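Long-range contacts in sugar ABC transporter substrate-binding protein (Treponema pallidum subsp. pallidum, PDB 5U2P), which probably binds a small solute, perhaps a sugar, in the periplasm and delivers it to an ABC transporter, its true ligand still being unidentified: residues A[34-39]-A[86-91]; A[40-45]-A[67-72]; A[105-110]-A[127-132]. All blocks are in the same frame, centred on the assembly; numbering follows the deposited sequence.

Overall arrangement
All three contacts belong to one lobe of this two-lobed ligand-binding protein, built round a five-stranded mixed sheet. Contact 1 pairs the parallel strands 33-39 and 88-92 inside that sheet. Contact 2, its centre about 11 Å from that of contact 1, joins the loops that follow strands 33-39 and 61-67; a probable hydrogen bond from His42 ND1 to Glu90 OE2 (2.5 Å) links the two. Contact 3, centred about 14 Å from contact 1, touches it through Phe105 and Ala130 against Val89 and Val91. Contacts 2 and 3 stay about 8 Å apart at their nearest atoms. Relatives bind ligand in the cleft between the lobes.

Contact 1: residues A[34-39]-A[86-91]; sequences LSVLIR and PDVVEV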
loop_
_atom_site.group_PDB
_atom_site.type_symbol
_atom_site.label_atom_id
_atom_site.label_comp_id
_atom_site.label_asym_id
_atom_site.label_seq_id
_atom_site.Cartn_x
_atom_site.Cartn_y
_atom_site.Cartn_z
ATOM N N LEU A 34 -4.620 -29.086 13.307
ATOM C CA LEU A 34 -3.796 -27.993 12.798
ATOM C C LEU A 34 -3.477 -27.022 13.922
ATOM O O LEU A 34 -4.361 -26.624 14.681
ATOM C CB LEU A 34 -4.501 -27.239 11.676
ATOM C CG LEU A 34 -4.184 -27.529 10.211
ATOM C CD1 LEU A 34 -4.794 -26.425 9.364
ATOM C CD2 LEU A 34 -2.688 -27.641 9.932
ATOM N N SER A 35 -2.212 -26.635 14.028
ATOM C CA SER A 35 -1.806 -25.629 14.977
ATOM C C SER A 35 -1.539 -24.326 14.230
ATOM O O SER A 35 -1.052 -24.332 13.098
ATOM C CB SER A 35 -0.558 -26.073 15.751
ATOM O OG SER A 35 0.499 -26.378 14.869
ATOM N N VAL A 36 -1.856 -23.226 14.896
ATOM C CA VAL A 36 -1.719 -21.893 14.339
ATOM C C VAL A 36 -1.037 -20.953 15.327
ATOM O O VAL A 36 -1.279 -21.013 16.529
ATOM C CB VAL A 36 -3.101 -21.327 13.948
ATOM C CG1 VAL A 36 -2.967 -19.956 13.326
ATOM C CG2 VAL A 36 -3.795 -22.280 12.998
ATOM N N LEU A 37 -0.172 -20.093 14.804
ATOM C CA LEU A 37 0.429 -19.005 15.574
ATOM C C LEU A 37 -0.031 -17.685 14.975
ATOM O O LEU A 37 0.075 -17.481 13.768
ATOM C CB LEU A 37 1.958 -19.070 15.533
ATOM C CG LEU A 37 2.722 -18.260 16.572
ATOM C CD1 LEU A 37 2.701 -18.968 17.917
ATOM C CD2 LEU A 37 4.149 -18.009 16.097
ATOM N N ILE A 38 -0.520 -16.784 15.809
ATOM C CA ILE A 38 -1.038 -15.503 15.327
ATOM C C ILE A 38 -0.778 -14.375 16.326
ATOM O O ILE A 38 -0.558 -14.621 17.511
ATOM C CB ILE A 38 -2.549 -15.598 15.058
ATOM C CG1 ILE A 38 -3.042 -14.364 14.292
ATOM C CG2 ILE A 38 -3.313 -15.796 16.372
ATOM C CD1 ILE A 38 -4.509 -14.388 13.973
ATOM N N ARG A 39 -0.782 -13.137 15.838
ATOM C CA ARG A 39 -0.663 -11.969 16.703
ATOM C C ARG A 39 -1.940 -11.793 17.506
ATOM O O ARG A 39 -3.043 -11.938 16.982
ATOM C CB ARG A 39 -0.386 -10.698 15.887
ATOM C CG ARG A 39 1.033 -10.577 15.332
ATOM C CD ARG A 39 1.202 -9.281 14.548
ATOM N NE ARG A 39 2.344 -9.312 13.630
ATOM C CZ ARG A 39 3.508 -8.691 13.825
ATOM N NH1 ARG A 39 3.731 -7.968 14.917
ATOM N NH2 ARG A 39 4.461 -8.795 12.908
ATOM N N PRO A 86 4.263 -23.613 14.914
ATOM C CA PRO A 86 2.991 -24.221 14.485
ATOM C C PRO A 86 2.887 -24.452 12.973
ATOM O O PRO A 86 3.703 -23.950 12.208
ATOM C CB PRO A 86 1.956 -23.202 14.965
ATOM C CG PRO A 86 2.564 -22.673 16.198
ATOM C CD PRO A 86 4.017 -22.484 15.830
ATOM N N ASP A 87 1.883 -25.221 12.555
ATOM C CA ASP A 87 1.744 -25.607 11.147
ATOM C C ASP A 87 1.450 -24.399 10.242
ATOM O O ASP A 87 1.909 -24.338 9.096
ATOM C CB ASP A 87 0.624 -26.639 10.968
ATOM C CG ASP A 87 0.755 -27.845 11.890
ATOM O OD1 ASP A 87 1.862 -28.392 12.050
ATOM O OD2 ASP A 87 -0.286 -28.267 12.439
ATOM N N VAL A 88 0.635 -23.481 10.750
ATOM C CA VAL A 88 0.267 -22.253 10.057
ATOM C C VAL A 88 0.682 -21.069 10.920
ATOM O O VAL A 88 0.397 -21.056 12.115
ATOM C CB VAL A 88 -1.238 -22.201 9.760
ATOM C CG1 VAL A 88 -1.642 -20.848 9.166
ATOM C CG2 VAL A 88 -1.592 -23.337 8.822
ATOM N N VAL A 89 1.369 -20.093 10.322
ATOM C CA VAL A 89 1.854 -18.939 11.077
ATOM C C VAL A 89 1.496 -17.648 10.358
ATOM O O VAL A 89 1.577 -17.551 9.125
ATOM C CB VAL A 89 3.388 -19.033 11.346
ATOM C CG1 VAL A 89 3.687 -20.265 12.175
ATOM C CG2 VAL A 89 4.198 -19.053 10.046
ATOM N N GLU A 90 1.085 -16.650 11.135
ATOM C CA GLU A 90 0.888 -15.311 10.609
ATOM C C GLU A 90 2.231 -14.707 10.191
ATOM O O GLU A 90 3.232 -14.847 10.897
ATOM C CB GLU A 90 0.192 -14.397 11.636
ATOM C CG GLU A 90 -0.008 -13.002 11.080
ATOM C CD GLU A 90 -0.625 -12.018 12.045
ATOM O OE1 GLU A 90 -1.042 -12.420 13.146
ATOM O OE2 GLU A 90 -0.694 -10.824 11.680
ATOM N N VAL A 91 2.247 -14.057 9.032
ATOM C CA VAL A 91 3.435 -13.368 8.553
ATOM C C VAL A 91 3.066 -11.989 8.052
ATOM O O VAL A 91 1.936 -11.735 7.668
ATOM C CB VAL A 91 4.154 -14.147 7.414
ATOM C CG1 VAL A 91 4.696 -15.487 7.937
ATOM C CG2 VAL A 91 3.219 -14.364 6.230
#
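Ser35 sets OG between its backbone N and carbonyl carbon (chi1 57°), while Asp87 carries CG anti to its carbonyl carbon (chi1 -52°), bringing hydroxyl and carboxylate to the start of the strand pair. Ser35 OG accepts the N-H of Asp87 at 2.9 Å. In return Asp87 OD2 takes Ser35 N at 3.0 Å, the donor lying above the carboxylate plane, and a weak bond from Ser35 OG reaches the same oxygen. Leu34 lays CD2 against this carboxylate.

From here strands 34-39 and 88-91 run parallel, neighbours inside the five-stranded mixed sheet of one lobe, with a helix on each face. Val88 is gripped through both backbone polar atoms, its N bonded to Ser35 O and its O to Leu37 N; Leu37 O receives Glu90 N. Val36 and Val88 lie side by side, CG2 of Val36 being 4.1 Å from CB of Val88, and the Val88 side chain also touches Ala321 of helix 318-329. On the other face Leu37 CB packs on Pro86 CG at 3.7 Å and on Val89 CG1, with Leu76 of helix 72-81 next to Val89.

Extended, Glu90 sends OE1 to Arg39 N, which it meets nearly along the C-O axis at 2.8 Å. A side-chain oxygen thus stands in for Glu90 O, the acceptor a regular parallel pairing would supply; that carbonyl is taken by the Tyr72 hydroxyl. The Arg39 guanidinium, its plane steeply turned from the carboxylate, adds a long salt bridge from NE to OE2 at 3.9 Å.

Both buried carboxylates are shared with neighbours, Asp87 with Arg317 and Ser315, Glu90 with His42 and Gln307. So many donors, for Asp87 a cationic arginine among them, would probably favour the ionised forms and restrict each group's rotation.

Contact 2: residues A[40-45]-A[67-72]; sequences EKHYSS and IQDDQY
Glu40 N donates to Ile67 O at 2.7 Å, joining the loops at the C-terminal ends of the two strands of a beta-alpha-beta crossover, in which the chain runs from strand 33-39 by way of helix 45-58 to the parallel neighbour 61-67. The donor stands above the carbonyl plane, and the C=O...N angle is 139°, as the chain is turning into the 3-10 segment 40-42. Lys41 N gives a nearly straight bond to Asp69 OD2, which receives it at 2.9 Å on its syn lone pair.

The carboxylate of Asp69 is brought there with CG anti to its carbonyl carbon (chi1 -71°). Lys41 crosses it obliquely, laying CB and CG on the two oxygens; its ammonium NZ stays 4.2 Å from Asp69 OD2, beyond a salt bridge, and would add only a modest attraction. Glu40 extends alongside Gln68, OE1 lying near Gln68 CA and CG; the same OE1 is 4.4 Å from Asp69 OD2, which would probably offset part of that attraction.

In the next shell, Asp69 opens the 3-10 segment 69-71, where Gln71 N bonds back to Gln68 O and Tyr72 N to Asp69 O. Gln68 NE2 donates, nearly in its amide plane, to the syn lone pair of Asp70 OD1. On the other loop Tyr43 centres an inverse gamma turn, after which Ser44 is the N-cap of helix 45-58, its OG bonded to Leu47 N. His42, its ND1 engaged by Glu90, presents one ring face to Asp69: OD1 lies 4.2 Å above the ring plane, displaced toward the rim.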
loop_
_atom_site.group_PDB
_atom_site.type_symbol
_atom_site.label_atom_id
_atom_site.label_comp_id
_atom_site.label_asym_id
_atom_site.label_seq_id
_atom_site.Cartn_x
_atom_site.Cartn_y
_atom_site.Cartn_z
ATOM N N GLU A 40 -1.772 -11.482 18.782
ATOM C CA GLU A 40 -2.888 -11.270 19.693
ATOM C C GLU A 40 -3.950 -10.348 19.088
ATOM O O GLU A 40 -5.113 -10.729 18.968
ATOM C CB GLU A 40 -2.359 -10.691 21.009
ATOM C CG GLU A 40 -3.405 -10.442 22.078
ATOM C CD GLU A 40 -2.801 -9.861 23.344
ATOM O OE1 GLU A 40 -1.732 -9.220 23.253
ATOM O OE2 GLU A 40 -3.391 -10.049 24.428
ATOM N N LYS A 41 -3.539 -9.155 18.664
ATOM C CA LYS A 41 -4.493 -8.152 18.180
ATOM C C LYS A 41 -5.030 -8.475 16.794
ATOM O O LYS A 41 -5.933 -7.806 16.311
ATOM C CB LYS A 41 -3.856 -6.760 18.158
ATOM C CG LYS A 41 -3.496 -6.205 19.531
ATOM C CD LYS A 41 -2.997 -4.767 19.432
ATOM C CE LYS A 41 -2.782 -4.146 20.803
ATOM N NZ LYS A 41 -1.640 -4.777 21.517
ATOM N N HIS A 42 -4.478 -9.497 16.155
ATOM C CA HIS A 42 -4.938 -9.886 14.827
ATOM C C HIS A 42 -5.841 -11.116 14.887
ATOM O O HIS A 42 -6.379 -11.543 13.863
ATOM C CB HIS A 42 -3.741 -10.145 13.905
ATOM C CG HIS A 42 -3.000 -8.901 13.525
ATOM N ND1 HIS A 42 -1.801 -8.924 12.845
ATOM C CD2 HIS A 42 -3.286 -7.594 13.736
ATOM C CE1 HIS A 42 -1.384 -7.685 12.647
ATOM N NE2 HIS A 42 -2.267 -6.858 13.178
ATOM N N TYR A 43 -5.994 -11.694 16.078
ATOM C CA TYR A 43 -6.869 -12.857 16.259
ATOM C C TYR A 43 -8.296 -12.375 16.416
ATOM O O TYR A 43 -8.879 -12.431 17.500
ATOM C CB TYR A 43 -6.434 -13.690 17.465
ATOM C CG TYR A 43 -7.179 -15.001 17.625
ATOM C CD1 TYR A 43 -7.542 -15.764 16.518
ATOM C CD2 TYR A 43 -7.493 -15.492 18.888
ATOM C CE1 TYR A 43 -8.213 -16.970 16.667
ATOM C CE2 TYR A 43 -8.161 -16.692 19.047
ATOM C CZ TYR A 43 -8.517 -17.430 17.934
ATOM O OH TYR A 43 -9.188 -18.623 18.097
ATOM N N SER A 44 -8.844 -11.888 15.313
ATOM C CA SER A 44 -10.143 -11.236 15.307
ATOM C C SER A 44 -11.292 -12.226 15.435
ATOM O O SER A 44 -11.103 -13.443 15.342
ATOM C CB SER A 44 -10.303 -10.436 14.017
ATOM O OG SER A 44 -10.227 -11.296 12.888
ATOM N N SER A 45 -12.492 -11.700 15.643
ATOM C CA SER A 45 -13.678 -12.537 15.606
ATOM C C SER A 45 -13.787 -13.153 14.212
ATOM O O SER A 45 -14.256 -14.281 14.065
ATOM C CB SER A 45 -14.937 -11.735 15.965
ATOM O OG SER A 45 -14.986 -10.502 15.271
ATOM N N ILE A 67 0.309 -14.482 20.305
ATOM C CA ILE A 67 1.470 -13.820 20.865
ATOM C C ILE A 67 1.226 -12.316 20.901
ATOM O O ILE A 67 0.699 -11.744 19.941
ATOM C CB ILE A 67 2.733 -14.116 20.050
ATOM C CG1 ILE A 67 2.929 -15.630 19.864
ATOM C CG2 ILE A 67 3.942 -13.484 20.706
ATOM C CD1 ILE A 67 3.192 -16.415 21.153
ATOM N N GLN A 68 1.600 -11.700 22.018
ATOM C CA GLN A 68 1.555 -10.249 22.176
ATOM C C GLN A 68 2.291 -9.607 21.007
ATOM O O GLN A 68 3.414 -9.996 20.689
ATOM C CB GLN A 68 2.180 -9.840 23.508
ATOM C CG GLN A 68 1.934 -8.407 23.924
ATOM C CD GLN A 68 2.462 -8.120 25.318
ATOM O OE1 GLN A 68 2.057 -8.761 26.290
ATOM N NE2 GLN A 68 3.380 -7.163 25.422
ATOM N N ASP A 69 1.652 -8.629 20.375
ATOM C CA ASP A 69 2.070 -8.146 19.060
ATOM C C ASP A 69 3.517 -7.688 19.000
ATOM O O ASP A 69 4.246 -8.051 18.072
ATOM C CB ASP A 69 1.161 -7.007 18.615
ATOM C CG ASP A 69 -0.226 -7.486 18.253
ATOM O OD1 ASP A 69 -0.689 -7.183 17.133
ATOM O OD2 ASP A 69 -0.848 -8.172 19.089
ATOM N N ASP A 70 3.941 -6.907 19.986
ATOM C CA ASP A 70 5.302 -6.384 19.987
ATOM C C ASP A 70 6.340 -7.510 20.103
ATOM O O ASP A 70 7.520 -7.302 19.825
ATOM C CB ASP A 70 5.478 -5.363 21.118
ATOM C CG ASP A 70 5.367 -5.985 22.492
ATOM O OD1 ASP A 70 4.231 -6.259 22.927
ATOM O OD2 ASP A 70 6.415 -6.188 23.143
ATOM N N GLN A 71 5.887 -8.706 20.474
ATOM C CA GLN A 71 6.770 -9.845 20.696
ATOM C C GLN A 71 6.718 -10.843 19.545
ATOM O O GLN A 71 7.569 -11.733 19.454
ATOM C CB GLN A 71 6.393 -10.562 21.996
ATOM C CG GLN A 71 6.364 -9.674 23.227
ATOM C CD GLN A 71 7.665 -9.702 23.994
ATOM O OE1 GLN A 71 8.747 -9.651 23.412
ATOM N NE2 GLN A 71 7.567 -9.793 25.315
ATOM N N TYR A 72 5.721 -10.703 18.676
ATOM C CA TYR A 72 5.422 -11.755 17.710
ATOM C C TYR A 72 6.596 -12.066 16.768
ATOM O O TYR A 72 6.916 -13.233 16.571
ATOM C CB TYR A 72 4.175 -11.411 16.883
ATOM C CG TYR A 72 3.832 -12.524 15.922
ATOM C CD1 TYR A 72 4.234 -12.473 14.597
ATOM C CD2 TYR A 72 3.134 -13.638 16.355
ATOM C CE1 TYR A 72 3.940 -13.501 13.723
ATOM C CE2 TYR A 72 2.825 -14.674 15.489
ATOM C CZ TYR A 72 3.238 -14.610 14.181
ATOM O OH TYR A 72 2.935 -15.659 13.335
#

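Contact 3: residues A[105-110]-A[127-132]; sequences FVDLSK and KTFALP
Thr128 N and O are both satisfied by the 105-110 loop: N donates to Ser109 OG at 2.7 Å, and O receives Leu108 N at 2.8 Å. Ser109 OG in turn donates to the syn lone pair of Asp107 OD1 (2.6 Å), so the hydroxyl is at once donor to the carboxylate and acceptor for the backbone. The same OD1 accepts Ser109 N from above the carboxylate plane, forming an Asx turn. Asp107 OD2 is held by a salt bridge from Lys110 NZ at 3.4 Å, and the aliphatic CD of Lys127 passes 3.2 Å from it. One water donates to both Val106 O and Phe129 O, linking the two backbones across the contact. Thr128 OG1 is bonded to Pro121 O.

With CG anti to its carbonyl carbon (chi1 -78°), Phe129 swings its ring back toward the 105-110 loop, CE1 lying 3.6 Å from Asp107 CA; Tyr102 of helix 101-104 makes an edge-to-face stack with this ring. Strand 307-311 bonds through its backbone to both segments, Val311 to Val106 and Leu309 to Leu131, while Leu108 packs on Leu325 and Leu131 on Ala329 of helix 318-329.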
loop_
_atom_site.group_PDB
_atom_site.type_symbol
_atom_site.label_atom_id
_atom_site.label_comp_id
_atom_site.label_asym_id
_atom_site.label_seq_id
_atom_site.Cartn_x
_atom_site.Cartn_y
_atom_site.Cartn_z
ATOM N N PHE A 105 9.016 -21.694 4.727
ATOM C CA PHE A 105 7.619 -21.663 4.272
ATOM C C PHE A 105 7.343 -22.447 2.997
ATOM O O PHE A 105 8.173 -22.546 2.111
ATOM C CB PHE A 105 7.175 -20.227 4.058
ATOM C CG PHE A 105 7.357 -19.359 5.271
ATOM C CD1 PHE A 105 6.927 -19.804 6.512
ATOM C CD2 PHE A 105 7.941 -18.116 5.176
ATOM C CE1 PHE A 105 7.099 -19.021 7.642
ATOM C CE2 PHE A 105 8.123 -17.325 6.304
ATOM C CZ PHE A 105 7.698 -17.784 7.536
ATOM N N VAL A 106 6.125 -22.950 2.890
ATOM C CA VAL A 106 5.698 -23.646 1.682
ATOM C C VAL A 106 5.396 -22.652 0.570
ATOM O O VAL A 106 4.666 -21.682 0.778
ATOM C CB VAL A 106 4.452 -24.502 1.946
ATOM C CG1 VAL A 106 4.003 -25.186 0.657
ATOM C CG2 VAL A 106 4.747 -25.519 3.032
ATOM N N ASP A 107 5.957 -22.894 -0.617
ATOM C CA ASP A 107 5.662 -22.061 -1.785
ATOM C C ASP A 107 4.242 -22.329 -2.279
ATOM O O ASP A 107 3.929 -23.440 -2.717
ATOM C CB ASP A 107 6.691 -22.328 -2.902
ATOM C CG ASP A 107 6.363 -21.601 -4.205
ATOM O OD1 ASP A 107 5.511 -20.699 -4.189
ATOM O OD2 ASP A 107 6.966 -21.929 -5.254
ATOM N N LEU A 108 3.371 -21.322 -2.162
ATOM C CA LEU A 108 1.953 -21.492 -2.470
ATOM C C LEU A 108 1.627 -21.019 -3.886
ATOM O O LEU A 108 0.451 -20.944 -4.270
ATOM C CB LEU A 108 1.079 -20.720 -1.447
ATOM C CG LEU A 108 1.269 -21.117 0.022
ATOM C CD1 LEU A 108 0.473 -20.214 0.982
ATOM C CD2 LEU A 108 0.937 -22.560 0.265
ATOM N N SER A 109 2.661 -20.707 -4.665
ATOM C CA SER A 109 2.481 -20.026 -5.951
ATOM C C SER A 109 1.644 -20.827 -6.949
ATOM O O SER A 109 1.074 -20.259 -7.887
ATOM C CB SER A 109 3.840 -19.721 -6.591
ATOM O OG SER A 109 4.628 -18.851 -5.783
ATOM N N LYS A 110 1.615 -22.135 -6.757
ATOM C CA LYS A 110 0.917 -23.063 -7.648
ATOM C C LYS A 110 -0.427 -23.536 -7.099
ATOM O O LYS A 110 -1.074 -24.389 -7.699
ATOM C CB LYS A 110 1.801 -24.284 -7.921
ATOM C CG LYS A 110 3.210 -23.931 -8.422
ATOM C CD LYS A 110 4.125 -25.160 -8.550
ATOM C CE LYS A 110 4.576 -25.700 -7.189
ATOM N NZ LYS A 110 5.520 -24.784 -6.476
ATOM N N LYS A 127 7.256 -15.172 -6.117
ATOM C CA LYS A 127 6.575 -16.336 -5.526
ATOM C C LYS A 127 5.712 -15.936 -4.339
ATOM O O LYS A 127 6.029 -14.998 -3.619
ATOM C CB LYS A 127 7.598 -17.385 -5.096
ATOM C CG LYS A 127 8.270 -18.099 -6.266
ATOM C CD LYS A 127 8.922 -19.399 -5.817
ATOM C CE LYS A 127 9.363 -20.244 -7.008
ATOM N NZ LYS A 127 10.227 -19.473 -7.949
ATOM N N THR A 128 4.613 -16.655 -4.147
ATOM C CA THR A 128 3.626 -16.322 -3.121
ATOM C C THR A 128 3.784 -17.298 -1.968
ATOM O O THR A 128 3.643 -18.505 -2.170
ATOM C CB THR A 128 2.174 -16.422 -3.682
ATOM O OG1 THR A 128 1.999 -15.482 -4.752
ATOM C CG2 THR A 128 1.136 -16.152 -2.604
ATOM N N PHE A 129 4.060 -16.795 -0.766
ATOM C CA PHE A 129 4.321 -17.663 0.388
ATOM C C PHE A 129 3.273 -17.552 1.512
ATOM O O PHE A 129 3.447 -18.133 2.582
ATOM C CB PHE A 129 5.720 -17.361 0.960
ATOM C CG PHE A 129 6.849 -17.972 0.169
ATOM C CD1 PHE A 129 7.114 -19.328 0.250
ATOM C CD2 PHE A 129 7.644 -17.189 -0.652
ATOM C CE1 PHE A 129 8.159 -19.895 -0.469
ATOM C CE2 PHE A 129 8.677 -17.753 -1.370
ATOM C CZ PHE A 129 8.927 -19.102 -1.280
ATOM N N ALA A 130 2.173 -16.844 1.283
ATOM C CA ALA A 130 1.121 -16.804 2.282
ATOM C C ALA A 130 -0.218 -16.490 1.630
ATOM O O ALA A 130 -0.277 -15.841 0.578
ATOM C CB ALA A 130 1.438 -15.762 3.343
ATOM N N LEU A 131 -1.277 -16.946 2.276
ATOM C CA LEU A 131 -2.624 -16.488 1.962
ATOM C C LEU A 131 -2.873 -15.136 2.644
ATOM O O LEU A 131 -2.888 -15.058 3.869
ATOM C CB LEU A 131 -3.647 -17.505 2.413
ATOM C CG LEU A 131 -5.126 -17.156 2.124
ATOM C CD1 LEU A 131 -5.892 -18.428 1.822
ATOM C CD2 LEU A 131 -5.743 -16.420 3.290
ATOM N N PRO A 132 -3.071 -14.073 1.855
ATOM C CA PRO A 132 -3.241 -12.736 2.423
ATOM C C PRO A 132 -4.641 -12.487 2.929
ATOM O O PRO A 132 -5.581 -13.043 2.373
ATOM C CB PRO A 132 -2.943 -11.821 1.243
ATOM C CG PRO A 132 -3.358 -12.604 0.083
ATOM C CD PRO A 132 -3.097 -14.032 0.383
HETATM O O HOH W 1 3.547 -20.818 3.021
#